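Local atomic coordinates of putative uncharacterized protein (Bacteroides thetaiotaomicron, PDB entry 2RBK), a protein that probably acts as a magnesium-dependent phosphatase of the haloacid dehalogenase superfamily. Residues Ala84-Glu98 and Phe139-Thr151. Numbering follows the deposited sequence. Where two conformers were deposited one is given.
Sequences AIPQEEVKAMAAFCE and FEEASNKEVIQMT
M150 lies under the first turns of helix 87-98, its thioether running between I85 and M93. M150 CE sits tightly against M93 CB (3.4 Å), and M150 SD passes beneath the backbone of V90; F106 of strand 104-107 adds to this apolar layer. V90 presses CG1 on V147 CG2 (3.9 Å), while I85 reaches M150 CG with CD1. One helical turn beyond M93, C97 CB touches F139 CZ obliquely, and A94 packs its methyl against CD2 of the same ring. E98 has CG anti to the backbone N (chi1 -175°), which lays its extended chain along the ring: E98 CB lies over one face, offset toward the rim, in a CH-pi contact 4.0 Å from the F139 centroid, with the carboxylate nearly parallel to the ring. Helix 139-143 runs antiparallel to helix 87-98 (164°). Strand 149-151, an outer strand of the antiparallel sheet with 104-107 and 112-115, lies beneath helix 87-98, consistent with the cap domain of Cof-type phosphatases, distinct from the core sheet that carries the magnesium site.

The other side is polar and watered. Bent at chi2 (69°), Q87 donates from NE2, in its own amide plane, to S143 O (2.9 Å) and K145 O (2.8 Å). K91 NZ reaches S143 O from the opposite face of that carbonyl, a longer bond of 3.2 Å. Water 1 joins I85 O, Q87 OE1 and V147 N, water 2 joins Q87 OE1 to E146 OE1, and water 3 lies between K91 NZ and S143 OG. At the helix entrance, I85 N gives V147 O a nearly straight bond (2.8 Å). A leucine in place of Q87 would probably leave K145 O without this donor, S143 O without one of its two, and water 2 without its link to the helix. Polar anchors at the rim thus set the path of 143-147, whereas the buried side depends on shape and apolar contact.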
loop_
_atom_site.group_PDB
_atom_site.type_symbol
_atom_site.label_atom_id
_atom_site.label_comp_id
_atom_site.label_asym_id
_atom_site.label_seq_id
_atom_site.Cartn_x
_atom_site.Cartn_y
_atom_site.Cartn_z
ATOM N N ALA A 84 -10.563 11.269 4.399
ATOM C CA ALA A 84 -11.629 10.431 4.920
ATOM C C ALA A 84 -12.645 10.231 3.793
ATOM O O ALA A 84 -12.858 11.087 2.936
ATOM C CB ALA A 84 -12.280 11.028 6.122
ATOM N N ILE A 85 -13.317 9.080 3.820
ATOM C CA ILE A 85 -14.297 8.710 2.824
ATOM C C ILE A 85 -15.620 9.384 3.088
ATOM O O ILE A 85 -16.077 9.405 4.240
ATOM C CB ILE A 85 -14.426 7.164 2.819
ATOM C CG1 ILE A 85 -13.114 6.500 2.430
ATOM C CG2 ILE A 85 -15.543 6.731 1.899
ATOM C CD1 ILE A 85 -13.102 5.022 2.647
ATOM N N PRO A 86 -16.299 9.895 2.080
ATOM C CA PRO A 86 -17.660 10.419 2.263
ATOM C C PRO A 86 -18.548 9.409 3.020
ATOM O O PRO A 86 -18.578 8.231 2.679
ATOM C CB PRO A 86 -18.152 10.616 0.829
ATOM C CG PRO A 86 -16.894 10.990 0.091
ATOM C CD PRO A 86 -15.868 10.045 0.693
ATOM N N GLN A 87 -19.273 9.918 3.992
ATOM C CA GLN A 87 -20.001 8.987 4.854
ATOM C C GLN A 87 -21.042 8.204 4.058
ATOM O O GLN A 87 -21.300 7.027 4.374
ATOM C CB GLN A 87 -20.680 9.706 5.983
ATOM C CG GLN A 87 -20.886 8.710 7.155
ATOM C CD GLN A 87 -19.589 8.329 7.782
ATOM O OE1 GLN A 87 -18.629 9.132 7.782
ATOM N NE2 GLN A 87 -19.459 7.141 8.326
ATOM N N GLU A 88 -21.668 8.782 3.048
ATOM C CA GLU A 88 -22.640 8.016 2.274
ATOM C C GLU A 88 -22.000 6.787 1.664
ATOM O O GLU A 88 -22.662 5.736 1.495
ATOM C CB GLU A 88 -23.224 8.896 1.177
ATOM C CG GLU A 88 -24.273 9.841 1.533
ATOM C CD GLU A 88 -24.962 10.598 0.456
ATOM O OE1 GLU A 88 -24.734 10.346 -0.753
ATOM O OE2 GLU A 88 -25.727 11.529 0.803
ATOM N N GLU A 89 -20.764 6.910 1.242
ATOM C CA GLU A 89 -20.069 5.796 0.560
ATOM C C GLU A 89 -19.609 4.770 1.582
ATOM O O GLU A 89 -19.623 3.561 1.287
ATOM C CB GLU A 89 -18.960 6.374 -0.308
ATOM C CG GLU A 89 -19.527 7.279 -1.383
ATOM C CD GLU A 89 -18.601 7.767 -2.471
ATOM O OE1 GLU A 89 -17.873 7.030 -3.070
ATOM O OE2 GLU A 89 -18.683 8.999 -2.734
ATOM N N VAL A 90 -19.217 5.190 2.782
ATOM C CA VAL A 90 -18.960 4.237 3.861
ATOM C C VAL A 90 -20.204 3.395 4.154
ATOM O O VAL A 90 -20.165 2.172 4.219
ATOM C CB VAL A 90 -18.500 4.958 5.152
ATOM C CG1 VAL A 90 -18.344 3.981 6.310
ATOM C CG2 VAL A 90 -17.211 5.726 4.918
ATOM N N LYS A 91 -21.326 4.089 4.303
ATOM C CA LYS A 91 -22.593 3.401 4.621
ATOM C C LYS A 91 -22.996 2.476 3.496
ATOM O O LYS A 91 -23.464 1.355 3.765
ATOM C CB LYS A 91 -23.704 4.413 4.904
ATOM C CG LYS A 91 -23.515 5.246 6.170
ATOM C CD LYS A 91 -24.652 6.185 6.467
ATOM C CE LYS A 91 -24.505 7.059 7.678
ATOM N NZ LYS A 91 -24.029 6.512 8.977
ATOM N N ALA A 92 -22.794 2.883 2.244
ATOM C CA ALA A 92 -23.190 2.028 1.119
ATOM C C ALA A 92 -22.331 0.800 1.020
ATOM O O ALA A 92 -22.823 -0.310 0.750
ATOM C CB ALA A 92 -23.175 2.809 -0.178
ATOM N N MET A 93 -21.026 0.928 1.267
ATOM C CA MET A 93 -20.160 -0.244 1.292
ATOM C C MET A 93 -20.518 -1.203 2.422
ATOM O O MET A 93 -20.587 -2.421 2.199
ATOM C CB MET A 93 -18.699 0.227 1.408
ATOM C CG MET A 93 -17.753 -0.972 1.342
ATOM S SD MET A 93 -17.765 -2.020 -0.109
ATOM C CE MET A 93 -17.165 -0.890 -1.355
ATOM N N ALA A 94 -20.781 -0.665 3.595
ATOM C CA ALA A 94 -21.175 -1.509 4.726
ATOM C C ALA A 94 -22.486 -2.244 4.406
ATOM O O ALA A 94 -22.579 -3.447 4.691
ATOM C CB ALA A 94 -21.330 -0.672 5.979
ATOM N N ALA A 95 -23.455 -1.583 3.824
ATOM C CA ALA A 95 -24.723 -2.213 3.501
ATOM C C ALA A 95 -24.496 -3.298 2.466
ATOM O O ALA A 95 -25.106 -4.372 2.548
ATOM C CB ALA A 95 -25.720 -1.167 3.004
ATOM N N PHE A 96 -23.699 -3.054 1.440
ATOM C CA PHE A 96 -23.441 -3.992 0.360
ATOM C C PHE A 96 -22.799 -5.244 0.921
ATOM O O PHE A 96 -23.215 -6.339 0.662
ATOM C CB PHE A 96 -22.550 -3.358 -0.708
ATOM C CG PHE A 96 -22.167 -4.305 -1.828
ATOM C CD1 PHE A 96 -23.068 -4.500 -2.861
ATOM C CD2 PHE A 96 -20.977 -4.993 -1.837
ATOM C CE1 PHE A 96 -22.751 -5.375 -3.909
ATOM C CE2 PHE A 96 -20.665 -5.855 -2.886
ATOM C CZ PHE A 96 -21.569 -6.033 -3.901
ATOM N N CYS A 97 -21.741 -5.032 1.709
ATOM C CA CYS A 97 -21.030 -6.193 2.269
ATOM C C CYS A 97 -21.896 -7.020 3.203
ATOM O O CYS A 97 -21.870 -8.268 3.173
ATOM C CB CYS A 97 -19.740 -5.819 2.974
ATOM S SG CYS A 97 -18.481 -5.157 1.833
ATOM N N GLU A 98 -22.693 -6.340 4.042
ATOM C CA GLU A 98 -23.558 -7.084 4.939
ATOM C C GLU A 98 -24.598 -7.879 4.161
ATOM O O GLU A 98 -24.855 -9.063 4.477
ATOM C CB GLU A 98 -24.251 -6.098 5.912
ATOM C CG GLU A 98 -25.084 -6.807 6.965
ATOM C CD GLU A 98 -25.621 -6.011 8.112
ATOM O OE1 GLU A 98 -25.599 -4.780 8.254
ATOM O OE2 GLU A 98 -26.137 -6.771 9.000
ATOM N N PHE A 139 -21.377 -4.063 11.574
ATOM C CA PHE A 139 -21.493 -3.193 10.420
ATOM C C PHE A 139 -22.167 -1.884 10.792
ATOM O O PHE A 139 -21.815 -0.838 10.251
ATOM C CB PHE A 139 -22.246 -3.853 9.279
ATOM C CG PHE A 139 -21.418 -4.750 8.387
ATOM C CD1 PHE A 139 -21.575 -6.116 8.363
ATOM C CD2 PHE A 139 -20.461 -4.179 7.543
ATOM C CE1 PHE A 139 -20.829 -6.865 7.500
ATOM C CE2 PHE A 139 -19.747 -4.946 6.678
ATOM C CZ PHE A 139 -19.922 -6.327 6.673
ATOM N N GLU A 140 -23.163 -1.934 11.681
ATOM C CA GLU A 140 -23.833 -0.730 12.105
ATOM C C GLU A 140 -22.856 0.252 12.723
ATOM O O GLU A 140 -22.808 1.451 12.380
ATOM C CB GLU A 140 -25.017 -1.038 13.040
ATOM C CG GLU A 140 -25.809 0.202 13.369
ATOM C CD GLU A 140 -26.682 0.690 12.243
ATOM O OE1 GLU A 140 -26.258 1.570 11.461
ATOM O OE2 GLU A 140 -27.830 0.150 12.180
ATOM N N GLU A 141 -22.067 -0.253 13.647
ATOM C CA GLU A 141 -21.111 0.656 14.279
ATOM C C GLU A 141 -20.097 1.162 13.269
ATOM O O GLU A 141 -19.736 2.348 13.254
ATOM C CB GLU A 141 -20.345 -0.066 15.376
ATOM C CG GLU A 141 -21.036 -0.187 16.646
ATOM C CD GLU A 141 -20.222 -0.643 17.849
ATOM O OE1 GLU A 141 -18.958 -0.661 17.815
ATOM O OE2 GLU A 141 -20.849 -1.008 18.812
ATOM N N ALA A 142 -19.566 0.288 12.436
ATOM C CA ALA A 142 -18.624 0.716 11.381
ATOM C C ALA A 142 -19.177 1.758 10.468
ATOM O O ALA A 142 -18.486 2.727 10.003
ATOM C CB ALA A 142 -18.227 -0.514 10.583
ATOM N N SER A 143 -20.451 1.646 10.134
ATOM C CA SER A 143 -21.022 2.539 9.136
ATOM C C SER A 143 -21.065 3.975 9.648
ATOM O O SER A 143 -21.261 4.866 8.805
ATOM C CB SER A 143 -22.393 1.898 8.848
ATOM O OG SER A 143 -23.363 2.387 9.759
ATOM N N ASN A 144 -20.869 4.187 10.927
ATOM C CA ASN A 144 -20.921 5.510 11.514
ATOM C C ASN A 144 -19.570 6.126 11.836
ATOM O O ASN A 144 -19.535 7.263 12.358
ATOM C CB ASN A 144 -21.779 5.494 12.817
ATOM C CG ASN A 144 -23.228 5.182 12.403
ATOM O OD1 ASN A 144 -23.679 5.788 11.398
ATOM N ND2 ASN A 144 -23.860 4.332 13.185
ATOM N N LYS A 145 -18.481 5.469 11.597
ATOM C CA LYS A 145 -17.123 5.882 11.883
ATOM C C LYS A 145 -16.621 6.851 10.821
ATOM O O LYS A 145 -17.042 6.816 9.691
ATOM C CB LYS A 145 -16.196 4.643 11.884
ATOM C CG LYS A 145 -16.509 3.639 13.053
ATOM C CD LYS A 145 -15.575 2.443 12.971
ATOM C CE LYS A 145 -15.724 1.515 14.172
ATOM N NZ LYS A 145 -14.913 2.031 15.308
ATOM N N GLU A 146 -15.651 7.641 11.213
ATOM C CA GLU A 146 -14.884 8.436 10.275
ATOM C C GLU A 146 -13.787 7.515 9.679
ATOM O O GLU A 146 -12.789 7.224 10.351
ATOM C CB GLU A 146 -14.406 9.669 11.014
ATOM C CG GLU A 146 -15.524 10.441 11.702
ATOM C CD GLU A 146 -16.736 10.939 10.945
ATOM O OE1 GLU A 146 -16.501 11.492 9.839
ATOM O OE2 GLU A 146 -17.939 10.871 11.374
ATOM N N VAL A 147 -14.001 7.072 8.486
ATOM C CA VAL A 147 -13.214 6.013 7.905
ATOM C C VAL A 147 -12.241 6.583 6.863
ATOM O O VAL A 147 -12.663 7.295 5.938
ATOM C CB VAL A 147 -14.128 4.943 7.311
ATOM C CG1 VAL A 147 -13.341 3.843 6.631
ATOM C CG2 VAL A 147 -15.024 4.353 8.392
ATOM N N ILE A 148 -10.985 6.230 6.998
ATOM C CA ILE A 148 -9.929 6.606 6.056
ATOM C C ILE A 148 -9.784 5.600 4.951
ATOM O O ILE A 148 -9.578 5.956 3.759
ATOM C CB ILE A 148 -8.600 6.795 6.783
ATOM C CG1 ILE A 148 -8.774 7.817 7.926
ATOM C CG2 ILE A 148 -7.511 7.182 5.819
ATOM C CD1 ILE A 148 -7.525 8.200 8.633
ATOM N N GLN A 149 -9.941 4.304 5.232
ATOM C CA GLN A 149 -9.851 3.256 4.239
ATOM C C GLN A 149 -10.810 2.122 4.628
ATOM O O GLN A 149 -10.929 1.782 5.791
ATOM C CB GLN A 149 -8.420 2.699 4.103
ATOM C CG GLN A 149 -8.295 1.613 3.032
ATOM C CD GLN A 149 -6.833 1.321 2.758
ATOM O OE1 GLN A 149 -6.243 2.019 1.895
ATOM N NE2 GLN A 149 -6.210 0.390 3.452
ATOM N N MET A 150 -11.480 1.557 3.612
ATOM C CA MET A 150 -12.234 0.325 3.786
ATOM C C MET A 150 -11.638 -0.746 2.929
ATOM O O MET A 150 -11.224 -0.470 1.799
ATOM C CB MET A 150 -13.678 0.497 3.360
ATOM C CG MET A 150 -14.465 1.520 3.954
ATOM S SD MET A 150 -16.070 1.778 3.276
ATOM C CE MET A 150 -16.063 2.429 1.675
ATOM N N THR A 151 -11.639 -1.959 3.418
ATOM C CA THR A 151 -11.085 -3.115 2.690
ATOM C C THR A 151 -12.131 -4.217 2.620
ATOM O O THR A 151 -12.159 -5.097 3.519
ATOM C CB THR A 151 -9.769 -3.518 3.335
ATOM O OG1 THR A 151 -8.881 -2.384 3.271
ATOM C CG2 THR A 151 -9.171 -4.678 2.577
HETATM O O HOH W 1 -15.931 8.632 6.941
HETATM O O HOH W 2 -18.760 11.904 8.098
HETATM O O HOH W 3 -25.957 4.053 9.095
#